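Local coordinates for protein cGAS/DncV-like nucleotidyltransferase in E. coli homolog (Elizabethkingia meningoseptica ATCC 13253 = NBRC 12535, PDB 6E0O) that synthesises cyclic dinucleotide second messengers from nucleoside triphosphates, with magnesium as the likely cofactor, as the signalling enzyme of a CBASS antiphage defence system, at residues Gln7-Asn10 / Trp11-Val15; Leu196-Val199 / Asn200-Ile204; Phe281-Lys284 / Cys285-Leu289. All coordinates share one frame; numbering follows the deposited sequence. Where two conformers were deposited one is given.

Interaction 1 (Gln7-Asn10 / Trp11-Val15)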
loop_
_atom_site.group_PDB
_atom_site.type_symbol
_atom_site.label_atom_id
_atom_site.label_comp_id
_atom_site.label_asym_id
_atom_site.label_seq_id
_atom_site.Cartn_x
_atom_site.Cartn_y
_atom_site.Cartn_z
ATOM N N GLN A 7 5.995 -13.796 -19.815
ATOM C CA GLN A 7 5.761 -14.107 -18.408
ATOM C C GLN A 7 5.801 -12.842 -17.559
ATOM O O GLN A 7 4.989 -12.679 -16.639
ATOM C CB GLN A 7 6.772 -15.144 -17.924
ATOM C CG GLN A 7 6.514 -16.548 -18.477
ATOM C CD GLN A 7 7.583 -17.551 -18.079
ATOM O OE1 GLN A 7 8.734 -17.450 -18.502
ATOM N NE2 GLN A 7 7.203 -18.533 -17.268
ATOM N N LEU A 8 6.728 -11.928 -17.860
ATOM C CA LEU A 8 6.774 -10.667 -17.124
ATOM C C LEU A 8 5.508 -9.860 -17.363
ATOM O O LEU A 8 4.963 -9.256 -16.432
ATOM C CB LEU A 8 7.998 -9.846 -17.527
ATOM C CG LEU A 8 9.366 -10.443 -17.200
ATOM C CD1 LEU A 8 10.457 -9.455 -17.605
ATOM C CD2 LEU A 8 9.473 -10.799 -15.733
ATOM N N ILE A 9 5.030 -9.822 -18.610
ATOM C CA ILE A 9 3.777 -9.131 -18.895
ATOM C C ILE A 9 2.647 -9.727 -18.064
ATOM O O ILE A 9 1.838 -9.003 -17.473
ATOM C CB ILE A 9 3.467 -9.167 -20.403
ATOM C CG1 ILE A 9 4.514 -8.343 -21.165
ATOM C CG2 ILE A 9 2.058 -8.652 -20.665
ATOM C CD1 ILE A 9 4.455 -8.511 -22.671
ATOM N N ASN A 10 2.570 -11.058 -18.007
ATOM C CA ASN A 10 1.503 -11.687 -17.233
ATOM C C ASN A 10 1.582 -11.293 -15.766
ATOM O O ASN A 10 0.562 -10.974 -15.143
ATOM C CB ASN A 10 1.567 -13.207 -17.379
ATOM C CG ASN A 10 1.275 -13.673 -18.791
ATOM O OD1 ASN A 10 0.761 -12.917 -19.611
ATOM N ND2 ASN A 10 1.592 -14.932 -19.075
ATOM N N TRP A 11 2.788 -11.297 -15.200
ATOM C CA TRP A 11 2.950 -10.930 -13.802
ATOM C C TRP A 11 2.671 -9.459 -13.543
ATOM O O TRP A 11 2.467 -9.071 -12.387
ATOM C CB TRP A 11 4.385 -11.175 -13.366
ATOM C CG TRP A 11 4.731 -12.581 -13.071
ATOM C CD1 TRP A 11 3.879 -13.638 -12.915
ATOM C CD2 TRP A 11 6.043 -13.090 -12.886
ATOM N NE1 TRP A 11 4.594 -14.778 -12.632
ATOM C CE2 TRP A 11 5.928 -14.463 -12.608
ATOM C CE3 TRP A 11 7.312 -12.509 -12.904
ATOM C CZ2 TRP A 11 7.037 -15.268 -12.378
ATOM C CZ3 TRP A 11 8.405 -13.306 -12.673
ATOM C CH2 TRP A 11 8.264 -14.669 -12.408
ATOM N N SER A 12 2.711 -8.629 -14.574
ATOM C CA SER A 12 2.523 -7.203 -14.403
ATOM C C SER A 12 1.059 -6.807 -14.314
ATOM O O SER A 12 0.776 -5.634 -14.068
ATOM C CB SER A 12 3.175 -6.448 -15.560
ATOM O OG SER A 12 2.371 -6.540 -16.718
ATOM N N ARG A 13 0.134 -7.740 -14.525
ATOM C CA ARG A 13 -1.282 -7.404 -14.558
ATOM C C ARG A 13 -1.884 -7.387 -13.155
ATOM O O ARG A 13 -1.513 -8.197 -12.306
ATOM C CB ARG A 13 -2.031 -8.425 -15.415
ATOM C CG ARG A 13 -1.584 -8.452 -16.874
ATOM C CD ARG A 13 -2.034 -7.173 -17.562
ATOM N NE ARG A 13 -1.662 -7.074 -18.973
ATOM C CZ ARG A 13 -0.632 -6.369 -19.435
ATOM N NH1 ARG A 13 0.172 -5.708 -18.601
ATOM N NH2 ARG A 13 -0.403 -6.328 -20.741
ATOM N N PRO A 14 -2.847 -6.496 -12.900
ATOM C CA PRO A 14 -3.581 -6.565 -11.630
ATOM C C PRO A 14 -4.359 -7.867 -11.567
ATOM O O PRO A 14 -4.908 -8.333 -12.568
ATOM C CB PRO A 14 -4.536 -5.365 -11.682
ATOM C CG PRO A 14 -4.150 -4.566 -12.846
ATOM C CD PRO A 14 -3.357 -5.438 -13.787
ATOM N N VAL A 15 -4.412 -8.456 -10.379
ATOM C CA VAL A 15 -5.149 -9.705 -10.209
ATOM C C VAL A 15 -6.501 -9.475 -9.541
ATOM O O VAL A 15 -7.535 -9.882 -10.078
ATOM C CB VAL A 15 -4.279 -10.761 -9.507
ATOM C CG1 VAL A 15 -5.073 -12.018 -9.257
ATOM C CG2 VAL A 15 -3.051 -11.074 -10.358
#
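Ile-9 and Ser-12 make the closest polar contact of this local turn: Ser-12 OG donates to Ile-9 O at 2.6 Å. With chi1 at 77° the hydroxyl sits between the serine's own backbone N and carbonyl carbon, and folds back onto the carbonyl three residues earlier. The donor lies fairly near the carbonyl plane, tilted 21° from it. Ser-12 N reaches the same oxygen at 3.1 Å, but from well above that plane. One acceptor is thus gripped twice by one residue, and a small hydroxyl side chain suits this buried spot because it finds its partner in the backbone. Trp-11 N bonds to Gln-7 O at 3.0 Å.

Flat groups supply the remaining contacts. Gln-7 O lies 3.5 Å above one face of the Trp-11 indole, while Leu-8 CD2 comes obliquely to Trp-11 CE3 at 3.9 Å. Arg-13 bends at chi2 (-70°), which brings its guanidinium alongside Ile-9; Ile-9 CG2 rests over one face, 3.4 Å from Arg-13 NH2.

Toward the rest of the fold, Trp-11 meets Phe-3 and helix 188-205, while Ile-9 and Ser-12 touch Tyr-236. Trp-11 N keeps its four-residue bond, Ser-12 N is shared between Leu-8 O (weakly) and Ile-9 O, and Arg-13 N has a weak three-residue bond to Asn-10 O. This backbone change is the familiar tightening at the carboxyl end of an alpha-helix, here helix 5-11, to which Ser-12 adds its hydroxyl-to-carbonyl bond.

Interaction 2 (Leu196-Val199 / Asn200-Ile204)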
loop_
_atom_site.group_PDB
_atom_site.type_symbol
_atom_site.label_atom_id
_atom_site.label_comp_id
_atom_site.label_asym_id
_atom_site.label_seq_id
_atom_site.Cartn_x
_atom_site.Cartn_y
_atom_site.Cartn_z
ATOM N N LEU A 196 7.517 -6.912 -9.152
ATOM C CA LEU A 196 8.354 -7.064 -7.970
ATOM C C LEU A 196 7.566 -7.587 -6.773
ATOM O O LEU A 196 8.129 -8.303 -5.944
ATOM C CB LEU A 196 9.074 -5.752 -7.658
ATOM C CG LEU A 196 10.154 -5.394 -8.689
ATOM C CD1 LEU A 196 10.693 -3.995 -8.402
ATOM C CD2 LEU A 196 11.301 -6.378 -8.706
ATOM N N LYS A 197 6.275 -7.251 -6.666
ATOM C CA LYS A 197 5.442 -7.860 -5.630
ATOM C C LYS A 197 5.277 -9.358 -5.868
ATOM O O LYS A 197 5.301 -10.152 -4.920
ATOM C CB LYS A 197 4.084 -7.153 -5.550
ATOM C CG LYS A 197 4.163 -5.744 -4.955
ATOM C CD LYS A 197 2.810 -5.050 -4.898
ATOM C CE LYS A 197 1.859 -5.703 -3.921
ATOM N NZ LYS A 197 0.650 -4.855 -3.699
ATOM N N VAL A 198 5.096 -9.769 -7.124
ATOM C CA VAL A 198 5.031 -11.196 -7.432
ATOM C C VAL A 198 6.322 -11.887 -7.012
ATOM O O VAL A 198 6.304 -12.947 -6.378
ATOM C CB VAL A 198 4.748 -11.409 -8.925
ATOM C CG1 VAL A 198 5.021 -12.861 -9.325
ATOM C CG2 VAL A 198 3.326 -11.018 -9.261
ATOM N N VAL A 199 7.467 -11.300 -7.367
ATOM C CA VAL A 199 8.744 -11.902 -6.997
ATOM C C VAL A 199 8.890 -11.952 -5.479
ATOM O O VAL A 199 9.378 -12.942 -4.921
ATOM C CB VAL A 199 9.907 -11.164 -7.686
ATOM C CG1 VAL A 199 11.234 -11.707 -7.202
ATOM C CG2 VAL A 199 9.792 -11.291 -9.202
ATOM N N ASN A 200 8.484 -10.882 -4.793
ATOM C CA ASN A 200 8.510 -10.873 -3.331
ATOM C C ASN A 200 7.736 -12.060 -2.758
ATOM O O ASN A 200 8.247 -12.796 -1.902
ATOM C CB ASN A 200 7.944 -9.544 -2.825
ATOM C CG ASN A 200 8.100 -9.357 -1.336
ATOM O OD1 ASN A 200 9.083 -9.782 -0.737
ATOM N ND2 ASN A 200 7.122 -8.710 -0.730
ATOM N N TYR A 201 6.493 -12.270 -3.202
ATOM C CA TYR A 201 5.704 -13.376 -2.669
ATOM C C TYR A 201 6.358 -14.722 -2.972
ATOM O O TYR A 201 6.336 -15.640 -2.141
ATOM C CB TYR A 201 4.288 -13.337 -3.242
ATOM C CG TYR A 201 3.440 -12.204 -2.704
ATOM C CD1 TYR A 201 3.395 -11.917 -1.341
ATOM C CD2 TYR A 201 2.686 -11.418 -3.559
ATOM C CE1 TYR A 201 2.624 -10.880 -0.854
ATOM C CE2 TYR A 201 1.909 -10.383 -3.083
ATOM C CZ TYR A 201 1.883 -10.114 -1.732
ATOM O OH TYR A 201 1.109 -9.076 -1.263
ATOM N N ARG A 202 6.940 -14.863 -4.168
ATOM C CA ARG A 202 7.615 -16.112 -4.517
ATOM C C ARG A 202 8.826 -16.353 -3.628
ATOM O O ARG A 202 9.042 -17.476 -3.154
ATOM C CB ARG A 202 8.021 -16.100 -5.988
ATOM C CG ARG A 202 6.846 -16.278 -6.920
ATOM C CD ARG A 202 7.198 -15.933 -8.359
ATOM N NE ARG A 202 6.160 -16.408 -9.263
ATOM C CZ ARG A 202 6.277 -17.457 -10.075
ATOM N NH1 ARG A 202 7.406 -18.149 -10.144
ATOM N NH2 ARG A 202 5.260 -17.795 -10.845
ATOM N N LEU A 203 9.624 -15.311 -3.391
ATOM C CA LEU A 203 10.789 -15.444 -2.528
ATOM C C LEU A 203 10.378 -15.761 -1.098
ATOM O O LEU A 203 11.037 -16.556 -0.419
ATOM C CB LEU A 203 11.620 -14.169 -2.584
ATOM C CG LEU A 203 12.315 -13.875 -3.913
ATOM C CD1 LEU A 203 12.867 -12.463 -3.894
ATOM C CD2 LEU A 203 13.422 -14.882 -4.176
ATOM N N ILE A 204 9.285 -15.161 -0.621
ATOM C CA ILE A 204 8.783 -15.483 0.714
ATOM C C ILE A 204 8.331 -16.939 0.765
ATOM O O ILE A 204 8.671 -17.683 1.689
ATOM C CB ILE A 204 7.641 -14.524 1.105
ATOM C CG1 ILE A 204 8.164 -13.093 1.240
ATOM C CG2 ILE A 204 6.964 -14.978 2.410
ATOM C CD1 ILE A 204 7.063 -12.055 1.313
#
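Val-199 with Leu-203, and Val-198 with Arg-202, make local side-chain contacts along helix 188-205, which packs against helix 275-289, helix 216-224 and the short helix 5-11; the first pair is buried, the second nearer the surface. Regular alpha-helical bonds set the spacing: Asn-200 N to Leu-196 O, Tyr-201 N to Lys-197 O, Arg-202 N to Val-198 O, and Leu-203 N to Val-199 O, the last at 2.8 Å.

The apolar pair lies side by side. Val-199 CG1, placed anti to the backbone N by chi1 of 175°, meets Leu-203 CD1 at 3.8 Å, and Leu-203 CG settles 3.2 Å from Val-199 O. Branched aliphatic residues suit this flank, where Val-199 faces Cys-285 and Leu-203 faces Lys-284 of helix 275-289.

One residue round, Val-198 and Arg-202 point the same way. The arginine is extended from CG to NE, its CG 3.4 Å from Val-198 O, while its NE lies 3.7 Å from Val-198 CG1. The methyl approaches the guanidinium obliquely and borders its stem, while the charged end continues to a hydrogen bond from Arg-202 NH1 to Tyr-288 OH. An arginine fits because its methylenes and flat head can pack on valine and on Trp-11 while its tip still reaches a polar partner.

Lys-197, a probable GTP-binding residue, leaves the helix in another direction. Its NZ is hydrogen-bonded to Thr-54 O and Ser-216 OG, and its side chain comes within about 7 Å of the magnesium ion. The chemistry therefore divides by direction: the aliphatic flank and the arginine turn toward helices 275-289 and 5-11, while a buried ammonium with oxygen partners is directed to the nucleotide site.

Interaction 3 (Phe281-Lys284 / Cys285-Leu289)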
loop_
_atom_site.group_PDB
_atom_site.type_symbol
_atom_site.label_atom_id
_atom_site.label_comp_id
_atom_site.label_asym_id
_atom_site.label_seq_id
_atom_site.Cartn_x
_atom_site.Cartn_y
_atom_site.Cartn_z
ATOM N N PHE A 281 17.036 -6.996 -1.103
ATOM C CA PHE A 281 15.870 -7.407 -1.880
ATOM C C PHE A 281 16.161 -7.333 -3.379
ATOM O O PHE A 281 15.825 -8.249 -4.129
ATOM C CB PHE A 281 14.656 -6.561 -1.486
ATOM C CG PHE A 281 13.418 -6.890 -2.271
ATOM C CD1 PHE A 281 12.819 -8.132 -2.159
ATOM C CD2 PHE A 281 12.857 -5.959 -3.122
ATOM C CE1 PHE A 281 11.686 -8.440 -2.885
ATOM C CE2 PHE A 281 11.733 -6.267 -3.856
ATOM C CZ PHE A 281 11.143 -7.504 -3.734
ATOM N N MET A 282 16.781 -6.243 -3.838
ATOM C CA MET A 282 17.111 -6.142 -5.260
ATOM C C MET A 282 18.030 -7.280 -5.700
ATOM O O MET A 282 17.870 -7.842 -6.786
ATOM C CB MET A 282 17.789 -4.798 -5.548
ATOM C CG MET A 282 16.875 -3.595 -5.555
ATOM S SD MET A 282 15.555 -3.709 -6.776
ATOM C CE MET A 282 14.220 -4.139 -5.699
ATOM N N GLN A 283 19.026 -7.612 -4.880
ATOM C CA GLN A 283 19.912 -8.718 -5.211
ATOM C C GLN A 283 19.133 -10.020 -5.341
ATOM O O GLN A 283 19.361 -10.802 -6.272
ATOM C CB GLN A 283 20.973 -8.841 -4.128
ATOM C CG GLN A 283 21.846 -10.045 -4.249
ATOM C CD GLN A 283 22.928 -10.041 -3.200
ATOM O OE1 GLN A 283 22.695 -10.396 -2.046
ATOM N NE2 GLN A 283 24.113 -9.620 -3.588
ATOM N N LYS A 284 18.232 -10.291 -4.393
ATOM C CA LYS A 284 17.455 -11.523 -4.451
ATOM C C LYS A 284 16.576 -11.554 -5.693
ATOM O O LYS A 284 16.429 -12.603 -6.336
ATOM C CB LYS A 284 16.601 -11.674 -3.194
ATOM C CG LYS A 284 17.388 -11.876 -1.917
ATOM C CD LYS A 284 18.097 -13.205 -1.895
ATOM C CE LYS A 284 18.601 -13.510 -0.493
ATOM N NZ LYS A 284 19.447 -14.726 -0.466
ATOM N N CYS A 285 15.990 -10.410 -6.051
ATOM C CA CYS A 285 15.187 -10.343 -7.266
ATOM C C CYS A 285 16.046 -10.611 -8.491
ATOM O O CYS A 285 15.663 -11.381 -9.378
ATOM C CB CYS A 285 14.512 -8.978 -7.384
ATOM S SG CYS A 285 13.199 -8.671 -6.184
ATOM N N TRP A 286 17.195 -9.940 -8.578
ATOM C CA TRP A 286 18.094 -10.137 -9.711
ATOM C C TRP A 286 18.462 -11.603 -9.878
ATOM O O TRP A 286 18.401 -12.149 -10.986
ATOM C CB TRP A 286 19.345 -9.299 -9.482
ATOM C CG TRP A 286 20.364 -9.381 -10.561
ATOM C CD1 TRP A 286 21.436 -10.215 -10.613
ATOM C CD2 TRP A 286 20.430 -8.562 -11.729
ATOM N NE1 TRP A 286 22.166 -9.973 -11.750
ATOM C CE2 TRP A 286 21.568 -8.960 -12.452
ATOM C CE3 TRP A 286 19.633 -7.531 -12.234
ATOM C CZ2 TRP A 286 21.930 -8.366 -13.652
ATOM C CZ3 TRP A 286 19.991 -6.944 -13.427
ATOM C CH2 TRP A 286 21.130 -7.360 -14.122
ATOM N N ASN A 287 18.839 -12.257 -8.780
ATOM C CA ASN A 287 19.245 -13.654 -8.844
ATOM C C ASN A 287 18.077 -14.555 -9.233
ATOM O O ASN A 287 18.240 -15.481 -10.037
ATOM C CB ASN A 287 19.813 -14.088 -7.492
ATOM C CG ASN A 287 21.126 -13.413 -7.158
ATOM O OD1 ASN A 287 21.767 -12.817 -8.016
ATOM N ND2 ASN A 287 21.546 -13.530 -5.902
ATOM N N TYR A 288 16.896 -14.301 -8.669
ATOM C CA TYR A 288 15.726 -15.116 -8.972
ATOM C C TYR A 288 15.342 -14.990 -10.435
ATOM O O TYR A 288 14.989 -15.981 -11.082
ATOM C CB TYR A 288 14.563 -14.667 -8.096
ATOM C CG TYR A 288 13.326 -15.514 -8.258
ATOM C CD1 TYR A 288 13.202 -16.715 -7.585
ATOM C CD2 TYR A 288 12.278 -15.112 -9.072
ATOM C CE1 TYR A 288 12.077 -17.499 -7.710
ATOM C CE2 TYR A 288 11.144 -15.888 -9.207
ATOM C CZ TYR A 288 11.057 -17.091 -8.524
ATOM O OH TYR A 288 9.939 -17.880 -8.648
ATOM N N LEU A 289 15.381 -13.769 -10.965
ATOM C CA LEU A 289 14.996 -13.522 -12.345
ATOM C C LEU A 289 16.036 -14.010 -13.342
ATOM O O LEU A 289 15.681 -14.301 -14.488
ATOM C CB LEU A 289 14.721 -12.030 -12.527
ATOM C CG LEU A 289 13.493 -11.540 -11.746
ATOM C CD1 LEU A 289 13.486 -10.019 -11.601
ATOM C CD2 LEU A 289 12.204 -12.032 -12.390
#
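Cys-285 sets its sulfur over the face of the Phe-281 ring, one helical turn back: SG lies 3.6 Å from the ring centroid and only 20° off the ring normal. The closest carbon is Phe-281 CZ, 3.4 Å from Cys-285 SG, so the sulfur is displaced slightly toward that end of the ring. The torsions differ to achieve this. Phe-281 CG is anti to the backbone N (chi1 178°), whereas Cys-285 SG stands beside its own N. A small polarisable thiol suits a buried position covered by an aromatic face.

This sulfur-aromatic contact belongs to helix 275-289, the last helix of the chain, which packs on both helices 188-205 and 236-252. Phe-281 touches Val-214, and Trp-286 packs on Ile-244 and Val-245. Beside helix 188-205, Lys-284 packs on Leu-203 and sends NZ into a salt bridge with Glu-208. Regular backbone bonds run along helix 275-289, among them Trp-286 N to Met-282 O at 2.8 Å.

On the exposed flank, Gln-283 and Asn-287 run side by side with their amide planes 15° apart. Gln-283 CG is 3.9 Å from Asn-287 ND2, and Asn-287 CG lies 3.3 Å from Gln-283 O; polar amides suit a surface position.

How the interactions relate
Interaction 2 is the buried member of the set and touches both others; interactions 1 and 3 are only partly buried, each with exposed amide side chains. Interactions 2 and 3 lie on helices 188-205 and 275-289, which pack together, while interaction 1 closes the short helix 5-11 against the first of these. Trp-11 is the common neighbour: its CZ2 is 3.3 Å from Arg-202 CZ, and its CZ3 is 4.0 Å from Leu-289 CD2. Chemistry follows place. A hydroxyl and backbone carbonyls are bonded together at the end of a helix in interaction 1, aliphatic flanks and a site-directed lysine mark interaction 2, and interaction 3 turns from sulfur and ring inside to amides outside.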